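Local coordinates for phosphoribosylaminoimidazole-succinocarboxamide synthase (PDB 4O7L), which joins L-aspartate to the carboxylate of a phosphoribosyl-aminoimidazole at the expense of ATP, a step of de novo purine biosynthesis, at residues I65-I70 with I186-E191; L83-L88 with K175-K180; F27-T32 with R41-G46. All blocks are in the same frame, centred on the assembly; numbering follows the deposited sequence.

Contact 1 (I65-I70 with I186-E191); sequences IKTHFI and IVLADE. With ADP (adenosine-5'-diphosphate), chain B.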
loop_
_atom_site.group_PDB
_atom_site.type_symbol
_atom_site.label_atom_id
_atom_site.label_comp_id
_atom_site.label_asym_id
_atom_site.label_seq_id
_atom_site.Cartn_x
_atom_site.Cartn_y
_atom_site.Cartn_z
ATOM N N ILE A 65 -14.556 -11.096 20.646
ATOM C CA ILE A 65 -13.996 -9.863 20.067
ATOM C C ILE A 65 -14.335 -8.690 20.983
ATOM O O ILE A 65 -15.490 -8.512 21.311
ATOM C CB ILE A 65 -14.551 -9.565 18.650
ATOM C CG1 ILE A 65 -14.244 -10.716 17.675
ATOM C CG2 ILE A 65 -14.009 -8.234 18.122
ATOM C CD1 ILE A 65 -12.769 -10.958 17.444
ATOM N N LYS A 66 -13.341 -7.897 21.390
ATOM C CA LYS A 66 -13.605 -6.696 22.198
ATOM C C LYS A 66 -14.037 -5.543 21.305
ATOM O O LYS A 66 -13.285 -5.107 20.431
ATOM C CB LYS A 66 -12.356 -6.247 22.966
ATOM C CG LYS A 66 -11.863 -7.171 24.057
ATOM C CD LYS A 66 -11.393 -6.317 25.229
ATOM C CE LYS A 66 -10.388 -7.043 26.095
ATOM N NZ LYS A 66 -9.060 -6.934 25.438
ATOM N N THR A 67 -15.249 -5.052 21.518
ATOM C CA THR A 67 -15.780 -3.951 20.726
ATOM C C THR A 67 -16.097 -2.779 21.637
ATOM O O THR A 67 -16.100 -2.917 22.864
ATOM C CB THR A 67 -17.058 -4.345 19.956
ATOM O OG1 THR A 67 -18.180 -4.356 20.845
ATOM C CG2 THR A 67 -16.923 -5.700 19.291
ATOM N N HIS A 68 -16.384 -1.626 21.050
ATOM C CA HIS A 68 -16.804 -0.474 21.847
ATOM C C HIS A 68 -18.274 -0.495 22.246
ATOM O O HIS A 68 -18.720 0.355 23.014
ATOM C CB HIS A 68 -16.437 0.823 21.135
ATOM C CG HIS A 68 -17.242 1.090 19.871
ATOM N ND1 HIS A 68 -17.315 2.312 19.310
ATOM C CD2 HIS A 68 -18.029 0.248 19.076
ATOM C CE1 HIS A 68 -18.089 2.263 18.209
ATOM N NE2 HIS A 68 -18.529 1.002 18.064
ATOM N N PHE A 69 -19.045 -1.453 21.740
ATOM C CA PHE A 69 -20.489 -1.482 22.007
ATOM C C PHE A 69 -20.804 -1.588 23.503
ATOM O O PHE A 69 -20.383 -2.537 24.148
ATOM C CB PHE A 69 -21.170 -2.634 21.250
ATOM C CG PHE A 69 -22.661 -2.711 21.479
ATOM C CD1 PHE A 69 -23.514 -1.744 20.945
ATOM C CD2 PHE A 69 -23.212 -3.742 22.235
ATOM C CE1 PHE A 69 -24.889 -1.807 21.161
ATOM C CE2 PHE A 69 -24.582 -3.815 22.451
ATOM C CZ PHE A 69 -25.422 -2.846 21.916
ATOM N N ILE A 70 -21.526 -0.609 24.046
ATOM C CA ILE A 70 -22.017 -0.687 25.440
ATOM C C ILE A 70 -23.528 -0.977 25.478
ATOM O O ILE A 70 -23.975 -1.904 26.155
ATOM C CB ILE A 70 -21.656 0.576 26.261
ATOM C CG1 ILE A 70 -20.133 0.662 26.464
ATOM C CG2 ILE A 70 -22.397 0.596 27.601
ATOM C CD1 ILE A 70 -19.669 1.895 27.203
ATOM N N ILE A 186 -6.645 -3.111 22.299
ATOM C CA ILE A 186 -7.162 -2.740 20.983
ATOM C C ILE A 186 -8.626 -3.172 20.821
ATOM O O ILE A 186 -8.962 -4.365 20.876
ATOM C CB ILE A 186 -6.224 -3.241 19.859
ATOM C CG1 ILE A 186 -4.858 -2.543 20.017
ATOM C CG2 ILE A 186 -6.832 -2.991 18.470
ATOM C CD1 ILE A 186 -3.710 -3.232 19.312
ATOM N N VAL A 187 -9.484 -2.176 20.635
ATOM C CA VAL A 187 -10.932 -2.354 20.657
ATOM C C VAL A 187 -11.561 -1.982 19.298
ATOM O O VAL A 187 -11.227 -0.968 18.705
ATOM C CB VAL A 187 -11.548 -1.528 21.816
ATOM C CG1 VAL A 187 -13.058 -1.705 21.875
ATOM C CG2 VAL A 187 -10.933 -1.947 23.150
ATOM N N LEU A 188 -12.450 -2.841 18.811
ATOM C CA LEU A 188 -13.122 -2.641 17.540
ATOM C C LEU A 188 -14.145 -1.529 17.696
ATOM O O LEU A 188 -14.892 -1.510 18.665
ATOM C CB LEU A 188 -13.810 -3.935 17.104
ATOM C CG LEU A 188 -14.602 -3.910 15.802
ATOM C CD1 LEU A 188 -13.658 -3.640 14.656
ATOM C CD2 LEU A 188 -15.287 -5.251 15.599
ATOM N N ALA A 189 -14.156 -0.584 16.761
ATOM C CA ALA A 189 -14.965 0.625 16.934
ATOM C C ALA A 189 -15.894 0.916 15.753
ATOM O O ALA A 189 -16.279 -0.002 15.012
ATOM C CB ALA A 189 -14.069 1.821 17.246
ATOM N N ASP A 190 -16.274 2.187 15.611
ATOM C CA ASP A 190 -17.115 2.654 14.508
ATOM C C ASP A 190 -18.356 1.756 14.305
ATOM O O ASP A 190 -19.014 1.379 15.282
ATOM C CB ASP A 190 -16.268 2.774 13.227
ATOM C CG ASP A 190 -16.947 3.611 12.166
ATOM O OD1 ASP A 190 -17.204 3.079 11.080
ATOM O OD2 ASP A 190 -17.234 4.799 12.420
ATOM N N GLU A 191 -18.658 1.392 13.056
ATOM C CA GLU A 191 -19.881 0.643 12.762
ATOM C C GLU A 191 -19.575 -0.588 11.918
ATOM O O GLU A 191 -18.468 -0.700 11.357
ATOM C CB GLU A 191 -20.902 1.541 12.024
ATOM C CG GLU A 191 -20.564 1.791 10.550
ATOM C CD GLU A 191 -21.513 2.748 9.854
ATOM O OE1 GLU A 191 -22.618 2.339 9.438
ATOM O OE2 GLU A 191 -21.140 3.923 9.696
HETATM P PB ADP B . -16.623 10.644 9.362
HETATM O O1B ADP B . -15.135 10.422 9.250
HETATM O O2B ADP B . -17.398 10.465 8.079
HETATM O O3B ADP B . -16.992 11.861 10.164
HETATM P PA ADP B . -18.643 9.123 10.753
HETATM O O1A ADP B . -19.638 10.064 10.125
HETATM O O2A ADP B . -18.859 7.649 10.509
HETATM O O3A ADP B . -17.114 9.423 10.308
HETATM O "O5'" ADP B . -18.641 9.446 12.341
HETATM C "C5'" ADP B . -18.031 8.587 13.316
HETATM C "C4'" ADP B . -16.703 9.152 13.838
HETATM O "O4'" ADP B . -16.404 8.661 15.160
HETATM C "C3'" ADP B . -15.519 8.720 12.991
HETATM O "O3'" ADP B . -14.579 9.804 13.034
HETATM C "C2'" ADP B . -14.976 7.494 13.727
HETATM O "O2'" ADP B . -13.603 7.226 13.456
HETATM C "C1'" ADP B . -15.186 7.890 15.175
HETATM N N9 ADP B . -15.411 6.775 16.129
HETATM C C8 ADP B . -16.058 5.611 15.907
HETATM N N7 ADP B . -16.090 4.856 17.035
HETATM C C5 ADP B . -15.474 5.558 18.015
HETATM C C6 ADP B . -15.150 5.375 19.461
HETATM N N6 ADP B . -15.514 4.263 20.127
HETATM N N1 ADP B . -14.470 6.364 20.097
HETATM C C2 ADP B . -14.095 7.501 19.481
HETATM N N3 ADP B . -14.362 7.737 18.184
HETATM C C4 ADP B . -15.032 6.827 17.412
HETATM O O HOH W 1 -10.698 -5.907 19.288
#
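Thr67 and Leu188 pair through a single backbone bridge: Leu188 N donates to Lys66 O at 2.9 Å, and His68 N returns a bond to Leu188 O at 2.8 Å. A water donates to both Lys66 O and Ile186 O, so the Lys66 carbonyl takes two bonds. Val187 packs its CG1 against the Thr67 carbonyl carbon, while Leu188 sends CD2 to CG2 of Thr67 and CG2 of Ile65. The His68 ring carries the rest. Its CG stands between the backbone N and the carbonyl carbon (chi1 69°), which turns the ring over Ala189, whose CA sits 3.6 Å from the ring centroid, directly above it, in a CH-pi contact. At the ring edge, ND1 accepts from N6 of ADP at 2.8 Å, and NE2 makes a weak, bent bond to Asp190 O. Asp190 N in turn donates to N7 of the adenine at 3.0 Å, and its carboxylate is held by Lys13 and Lys175 close to the bound magnesium ion. Phe57, from helix 45-62, meets the His68 ring edge-to-face. With ND1 accepting from the adenine amino group, the imidazole proton is probably on NE2; together with Asp190 N the ring reads the amino group and N7 of the adenine, consistent with selection of an adenine nucleotide.

Contact 2 (L83-L88 with K175-K180); sequences LDMYPL and KLEFGK. With ADP (adenosine-5'-diphosphate), chain B.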
loop_
_atom_site.group_PDB
_atom_site.type_symbol
_atom_site.label_atom_id
_atom_site.label_comp_id
_atom_site.label_asym_id
_atom_site.label_seq_id
_atom_site.Cartn_x
_atom_site.Cartn_y
_atom_site.Cartn_z
ATOM N N LEU A 83 -12.787 5.893 22.839
ATOM C CA LEU A 83 -11.478 5.321 22.618
ATOM C C LEU A 83 -10.566 6.336 21.997
ATOM O O LEU A 83 -11.007 7.284 21.347
ATOM C CB LEU A 83 -11.563 4.114 21.679
ATOM C CG LEU A 83 -12.467 2.929 22.029
ATOM C CD1 LEU A 83 -12.653 2.035 20.807
ATOM C CD2 LEU A 83 -11.900 2.144 23.190
ATOM N N ASP A 84 -9.284 6.111 22.224
ATOM C CA ASP A 84 -8.219 6.808 21.514
ATOM C C ASP A 84 -8.086 6.090 20.175
ATOM O O ASP A 84 -7.478 5.021 20.093
ATOM C CB ASP A 84 -6.900 6.685 22.285
ATOM C CG ASP A 84 -6.703 7.784 23.315
ATOM O OD1 ASP A 84 -5.630 7.790 23.949
ATOM O OD2 ASP A 84 -7.595 8.641 23.486
ATOM N N MET A 85 -8.683 6.669 19.133
ATOM C CA MET A 85 -8.785 6.013 17.817
ATOM C C MET A 85 -7.471 5.918 17.065
ATOM O O MET A 85 -6.657 6.826 17.113
ATOM C CB MET A 85 -9.842 6.692 16.949
ATOM C CG MET A 85 -11.267 6.623 17.510
ATOM S SD MET A 85 -11.989 4.964 17.610
ATOM C CE MET A 85 -11.977 4.542 15.854
ATOM N N TYR A 86 -7.254 4.800 16.378
ATOM C CA TYR A 86 -6.120 4.696 15.454
ATOM C C TYR A 86 -6.546 5.418 14.199
ATOM O O TYR A 86 -7.702 5.292 13.801
ATOM C CB TYR A 86 -5.833 3.238 15.107
ATOM C CG TYR A 86 -5.129 2.486 16.202
ATOM C CD1 TYR A 86 -3.772 2.710 16.442
ATOM C CD2 TYR A 86 -5.811 1.580 17.010
ATOM C CE1 TYR A 86 -3.110 2.043 17.438
ATOM C CE2 TYR A 86 -5.148 0.890 18.016
ATOM C CZ TYR A 86 -3.790 1.122 18.215
ATOM O OH TYR A 86 -3.076 0.476 19.193
ATOM N N PRO A 87 -5.626 6.153 13.548
ATOM C CA PRO A 87 -6.074 6.827 12.313
ATOM C C PRO A 87 -6.057 5.866 11.106
ATOM O O PRO A 87 -5.425 6.158 10.094
ATOM C CB PRO A 87 -5.060 7.975 12.151
ATOM C CG PRO A 87 -3.823 7.496 12.824
ATOM C CD PRO A 87 -4.253 6.543 13.933
ATOM N N LEU A 88 -6.758 4.740 11.223
ATOM C CA LEU A 88 -6.769 3.713 10.175
ATOM C C LEU A 88 -8.168 3.318 9.728
ATOM O O LEU A 88 -9.129 3.382 10.497
ATOM C CB LEU A 88 -6.037 2.448 10.635
ATOM C CG LEU A 88 -4.561 2.539 11.063
ATOM C CD1 LEU A 88 -4.128 1.225 11.717
ATOM C CD2 LEU A 88 -3.667 2.893 9.886
ATOM N N LYS A 175 -14.884 -2.803 6.004
ATOM C CA LYS A 175 -13.960 -1.814 6.549
ATOM C C LYS A 175 -14.179 -1.787 8.063
ATOM O O LYS A 175 -15.324 -1.710 8.538
ATOM C CB LYS A 175 -14.266 -0.445 5.920
ATOM C CG LYS A 175 -13.415 0.760 6.377
ATOM C CD LYS A 175 -13.749 1.281 7.786
ATOM C CE LYS A 175 -15.056 2.094 7.872
ATOM N NZ LYS A 175 -15.854 1.702 9.087
ATOM N N LEU A 176 -13.095 -1.869 8.823
ATOM C CA LEU A 176 -13.175 -1.708 10.274
ATOM C C LEU A 176 -12.348 -0.533 10.752
ATOM O O LEU A 176 -11.443 -0.068 10.047
ATOM C CB LEU A 176 -12.680 -2.966 10.988
ATOM C CG LEU A 176 -13.398 -4.289 10.723
ATOM C CD1 LEU A 176 -12.562 -5.399 11.331
ATOM C CD2 LEU A 176 -14.821 -4.325 11.269
ATOM N N GLU A 177 -12.659 -0.063 11.961
ATOM C CA GLU A 177 -11.842 0.935 12.636
ATOM C C GLU A 177 -11.609 0.485 14.067
ATOM O O GLU A 177 -12.429 -0.241 14.642
ATOM C CB GLU A 177 -12.523 2.304 12.614
ATOM C CG GLU A 177 -12.625 2.924 11.222
ATOM C CD GLU A 177 -13.113 4.366 11.248
ATOM O OE1 GLU A 177 -13.105 5.021 12.316
ATOM O OE2 GLU A 177 -13.492 4.861 10.187
ATOM N N PHE A 178 -10.486 0.913 14.631
ATOM C CA PHE A 178 -10.062 0.487 15.961
ATOM C C PHE A 178 -9.584 1.658 16.786
ATOM O O PHE A 178 -9.144 2.670 16.241
ATOM C CB PHE A 178 -8.886 -0.490 15.843
ATOM C CG PHE A 178 -9.250 -1.795 15.220
ATOM C CD1 PHE A 178 -9.634 -2.873 16.014
ATOM C CD2 PHE A 178 -9.237 -1.944 13.826
ATOM C CE1 PHE A 178 -9.969 -4.099 15.438
ATOM C CE2 PHE A 178 -9.587 -3.161 13.247
ATOM C CZ PHE A 178 -9.947 -4.236 14.054
ATOM N N GLY A 179 -9.610 1.476 18.103
ATOM C CA GLY A 179 -9.018 2.418 19.024
ATOM C C GLY A 179 -8.505 1.707 20.261
ATOM O O GLY A 179 -8.771 0.519 20.459
ATOM N N LYS A 180 -7.792 2.445 21.108
ATOM C CA LYS A 180 -7.275 1.894 22.353
ATOM C C LYS A 180 -8.106 2.349 23.529
ATOM O O LYS A 180 -8.516 3.501 23.572
ATOM C CB LYS A 180 -5.827 2.309 22.569
ATOM C CG LYS A 180 -4.839 1.346 21.962
ATOM C CD LYS A 180 -3.544 2.064 21.630
ATOM C CE LYS A 180 -2.586 2.038 22.793
ATOM N NZ LYS A 180 -1.188 2.114 22.268
HETATM P PB ADP B . -16.623 10.644 9.362
HETATM O O1B ADP B . -15.135 10.422 9.250
HETATM O O2B ADP B . -17.398 10.465 8.079
HETATM O O3B ADP B . -16.992 11.861 10.164
HETATM P PA ADP B . -18.643 9.123 10.753
HETATM O O1A ADP B . -19.638 10.064 10.125
HETATM O O2A ADP B . -18.859 7.649 10.509
HETATM O O3A ADP B . -17.114 9.423 10.308
HETATM O "O5'" ADP B . -18.641 9.446 12.341
HETATM C "C5'" ADP B . -18.031 8.587 13.316
HETATM C "C4'" ADP B . -16.703 9.152 13.838
HETATM O "O4'" ADP B . -16.404 8.661 15.160
HETATM C "C3'" ADP B . -15.519 8.720 12.991
HETATM O "O3'" ADP B . -14.579 9.804 13.034
HETATM C "C2'" ADP B . -14.976 7.494 13.727
HETATM O "O2'" ADP B . -13.603 7.226 13.456
HETATM C "C1'" ADP B . -15.186 7.890 15.175
HETATM N N9 ADP B . -15.411 6.775 16.129
HETATM C C8 ADP B . -16.058 5.611 15.907
HETATM N N7 ADP B . -16.090 4.856 17.035
HETATM C C5 ADP B . -15.474 5.558 18.015
HETATM C C6 ADP B . -15.150 5.375 19.461
HETATM N N6 ADP B . -15.514 4.263 20.127
HETATM N N1 ADP B . -14.470 6.364 20.097
HETATM C C2 ADP B . -14.095 7.501 19.481
HETATM N N3 ADP B . -14.362 7.737 18.184
HETATM C C4 ADP B . -15.032 6.827 17.412
HETATM O O HOH W 2 -8.938 2.740 13.138
#
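Met85 curls back on itself, its chi1, chi2 and chi3 all near -60°, which lays SD 3.6 Å from C5 of the adenine of ADP and brings CE to 3.4 Å from Phe178 O. Glu177 runs extended beyond CG and crosses Met85 at about a right angle; its OE1 takes the ribose O2' hydroxyl of ADP at 2.5 Å, while OE2 is paired with Lys122. Tyr86, with CG anti to its carbonyl carbon (chi1 -76°), reaches along the strand, CD2 against CB of Phe178 and the hydroxyl end beside the bent chain of Lys180. Glu145 draws the ends of both together, taking a hydrogen bond from Tyr86 and a salt bridge from Lys180. Between the backbones, Asp84 and Lys180 form an antiparallel hydrogen-bonded pair, and Tyr86 N donates to Phe178 O at 2.9 Å. Gly179 faces Met85 at a CA-CA distance of 3.8 Å, where a CB would run into Leu83 CB. Farther along, a water accepts from Phe178 N and lies within bonding distance of Tyr86 O and Leu88 O. Leu83 N gives a long bond, 3.3 Å, to adenine N1; here two neighbouring antiparallel strands line the nucleotide pocket of a SAICAR synthetase.

Contact 3 (F27-T32 with R41-G46); sequences FKDDAT and RFKGKG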
loop_
_atom_site.group_PDB
_atom_site.type_symbol
_atom_site.label_atom_id
_atom_site.label_comp_id
_atom_site.label_asym_id
_atom_site.label_seq_id
_atom_site.Cartn_x
_atom_site.Cartn_y
_atom_site.Cartn_z
ATOM N N PHE A 27 -26.679 7.276 14.267
ATOM C CA PHE A 27 -26.626 6.981 12.834
ATOM C C PHE A 27 -27.595 7.865 12.058
ATOM O O PHE A 27 -28.797 7.799 12.278
ATOM C CB PHE A 27 -26.992 5.517 12.597
ATOM C CG PHE A 27 -25.944 4.542 13.049
ATOM C CD1 PHE A 27 -25.250 3.781 12.120
ATOM C CD2 PHE A 27 -25.650 4.378 14.398
ATOM C CE1 PHE A 27 -24.280 2.875 12.529
ATOM C CE2 PHE A 27 -24.687 3.472 14.812
ATOM C CZ PHE A 27 -24.000 2.720 13.876
ATOM N N LYS A 28 -27.080 8.665 11.135
ATOM C CA LYS A 28 -27.937 9.553 10.348
ATOM C C LYS A 28 -28.458 8.878 9.073
ATOM O O LYS A 28 -27.979 7.816 8.684
ATOM C CB LYS A 28 -27.210 10.863 10.025
ATOM C CG LYS A 28 -26.824 11.670 11.257
ATOM C CD LYS A 28 -26.356 13.084 10.929
ATOM C CE LYS A 28 -25.027 13.104 10.182
ATOM N NZ LYS A 28 -24.266 14.372 10.397
ATOM N N ASP A 29 -29.444 9.503 8.429
ATOM C CA ASP A 29 -29.983 9.002 7.161
ATOM C C ASP A 29 -29.145 9.380 5.933
ATOM O O ASP A 29 -29.401 8.897 4.832
ATOM C CB ASP A 29 -31.443 9.442 6.997
ATOM C CG ASP A 29 -32.386 8.646 7.874
ATOM O OD1 ASP A 29 -33.573 9.026 7.962
ATOM O OD2 ASP A 29 -31.948 7.633 8.475
ATOM N N ASP A 30 -28.138 10.225 6.144
ATOM C CA ASP A 30 -27.213 10.671 5.092
ATOM C C ASP A 30 -26.296 9.569 4.584
ATOM O O ASP A 30 -25.851 8.701 5.350
ATOM C CB ASP A 30 -26.344 11.825 5.585
ATOM C CG ASP A 30 -27.159 12.958 6.182
ATOM O OD1 ASP A 30 -26.872 13.340 7.337
ATOM O OD2 ASP A 30 -28.090 13.459 5.505
ATOM N N ALA A 31 -26.016 9.622 3.287
ATOM C CA ALA A 31 -25.108 8.695 2.642
ATOM C C ALA A 31 -24.210 9.473 1.706
ATOM O O ALA A 31 -24.671 10.376 1.001
ATOM C CB ALA A 31 -25.884 7.628 1.878
ATOM N N THR A 32 -22.924 9.141 1.720
ATOM C CA THR A 32 -21.959 9.777 0.825
ATOM C C THR A 32 -21.162 8.710 0.093
ATOM O O THR A 32 -21.081 7.558 0.536
ATOM C CB THR A 32 -20.996 10.757 1.547
ATOM O OG1 THR A 32 -20.048 10.028 2.341
ATOM C CG2 THR A 32 -21.747 11.719 2.439
ATOM N N ARG A 41 -29.922 11.314 0.856
ATOM C CA ARG A 41 -30.539 10.921 2.118
ATOM C C ARG A 41 -31.542 9.807 1.872
ATOM O O ARG A 41 -32.264 9.827 0.875
ATOM C CB ARG A 41 -31.257 12.099 2.763
ATOM C CG ARG A 41 -30.458 13.392 2.816
ATOM C CD ARG A 41 -31.241 14.475 3.545
ATOM N NE ARG A 41 -31.274 14.231 4.987
ATOM C CZ ARG A 41 -32.250 13.598 5.634
ATOM N NH1 ARG A 41 -33.308 13.136 4.978
ATOM N NH2 ARG A 41 -32.166 13.434 6.950
ATOM N N PHE A 42 -31.577 8.841 2.783
ATOM C CA PHE A 42 -32.465 7.706 2.666
ATOM C C PHE A 42 -33.135 7.494 4.006
ATOM O O PHE A 42 -32.503 7.046 4.957
ATOM C CB PHE A 42 -31.694 6.451 2.242
ATOM C CG PHE A 42 -31.025 6.575 0.909
ATOM C CD1 PHE A 42 -31.732 6.315 -0.265
ATOM C CD2 PHE A 42 -29.687 6.957 0.820
ATOM C CE1 PHE A 42 -31.111 6.437 -1.500
ATOM C CE2 PHE A 42 -29.064 7.083 -0.413
ATOM C CZ PHE A 42 -29.776 6.822 -1.573
ATOM N N LYS A 43 -34.415 7.860 4.070
ATOM C CA LYS A 43 -35.233 7.710 5.262
ATOM C C LYS A 43 -35.146 6.273 5.775
ATOM O O LYS A 43 -35.358 5.332 5.019
ATOM C CB LYS A 43 -36.688 8.099 4.928
ATOM C CG LYS A 43 -37.707 7.932 6.052
ATOM C CD LYS A 43 -37.400 8.821 7.249
ATOM C CE LYS A 43 -38.484 8.687 8.307
ATOM N NZ LYS A 43 -38.233 9.607 9.449
ATOM N N GLY A 44 -34.818 6.115 7.056
ATOM C CA GLY A 44 -34.690 4.793 7.663
ATOM C C GLY A 44 -33.301 4.182 7.585
ATOM O O GLY A 44 -33.068 3.147 8.199
ATOM N N LYS A 45 -32.367 4.804 6.855
ATOM C CA LYS A 45 -31.011 4.211 6.707
ATOM C C LYS A 45 -30.259 4.165 8.023
ATOM O O LYS A 45 -29.593 3.167 8.322
ATOM C CB LYS A 45 -30.144 4.915 5.649
ATOM C CG LYS A 45 -28.791 4.209 5.429
ATOM C CD LYS A 45 -27.824 4.990 4.549
ATOM C CE LYS A 45 -27.162 6.130 5.302
ATOM N NZ LYS A 45 -26.079 5.744 6.258
ATOM N N GLY A 46 -30.357 5.252 8.790
ATOM C CA GLY A 46 -29.733 5.353 10.100
ATOM C C GLY A 46 -30.199 4.240 11.021
ATOM O O GLY A 46 -29.385 3.581 11.677
#
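Phe27 opens with CB 3.2 Å from Gly46 O, and its backbone O receives a CA-H contact from Gly46. Lys28 brings its carbonyl over Gly46 CA, and its NZ is hydrogen-bonded to Gly10 O. Asp29 OD2 accepts from Gly46 N at 2.9 Å, nearly in line with the C-O bond, and OD1 takes a weak bond from Gly44 N, so the carboxylate spans the type II turn from Phe42 to Lys45 and the first helical turn; the Asp29 carbonyl accepts from Phe42 N at 3.0 Å. Over Asp29 CB lies one face of the Arg41 guanidinium. With a leucine at Asp29, the amides of Gly44 and Gly46 would probably be left without their acceptor and the helix start less firmly fixed. Asp30 lies alongside Arg41 in a non-hydrogen-bonded pair, its OD2 in a salt bridge to NE at 3.3 Å whose hydrogen bond is weak, the carboxylate and guanidinium planes 77° apart. Ala31 sets its CB at the edge of the Phe42 ring, in plane, 4.0 Å from CE2. Helix 220-232 packs on Phe42 and Lys45, Lys45 pairs with Asp195, and Phe27 rests on helix 45-62; the hairpin 30-41 runs through the Phe42-Lys45 turn into that helix.

From the N terminus, contact 3 closes first, a short loop of eight intervening residues that holds the hairpin of strands 30-33 and 38-41 to the start of helix 45-62. That helix leads to residues 65-70, where contact 1 opens; it closes only at residues 186-191, spanning 115 residues. Contact 2, from residues 83-88 to 175-180, is nested inside that loop and lies in the same sheet, since strands 169-180 and 186-188 are neighbours. The two join directly, through Ala189 N with Glu177 O and the salt bridge of Asp190 with Lys175, and both touch ADP. Contact 3 lies about 22 Å from contact 1, centre to centre, yet meets it where Phe27 packs against Glu191.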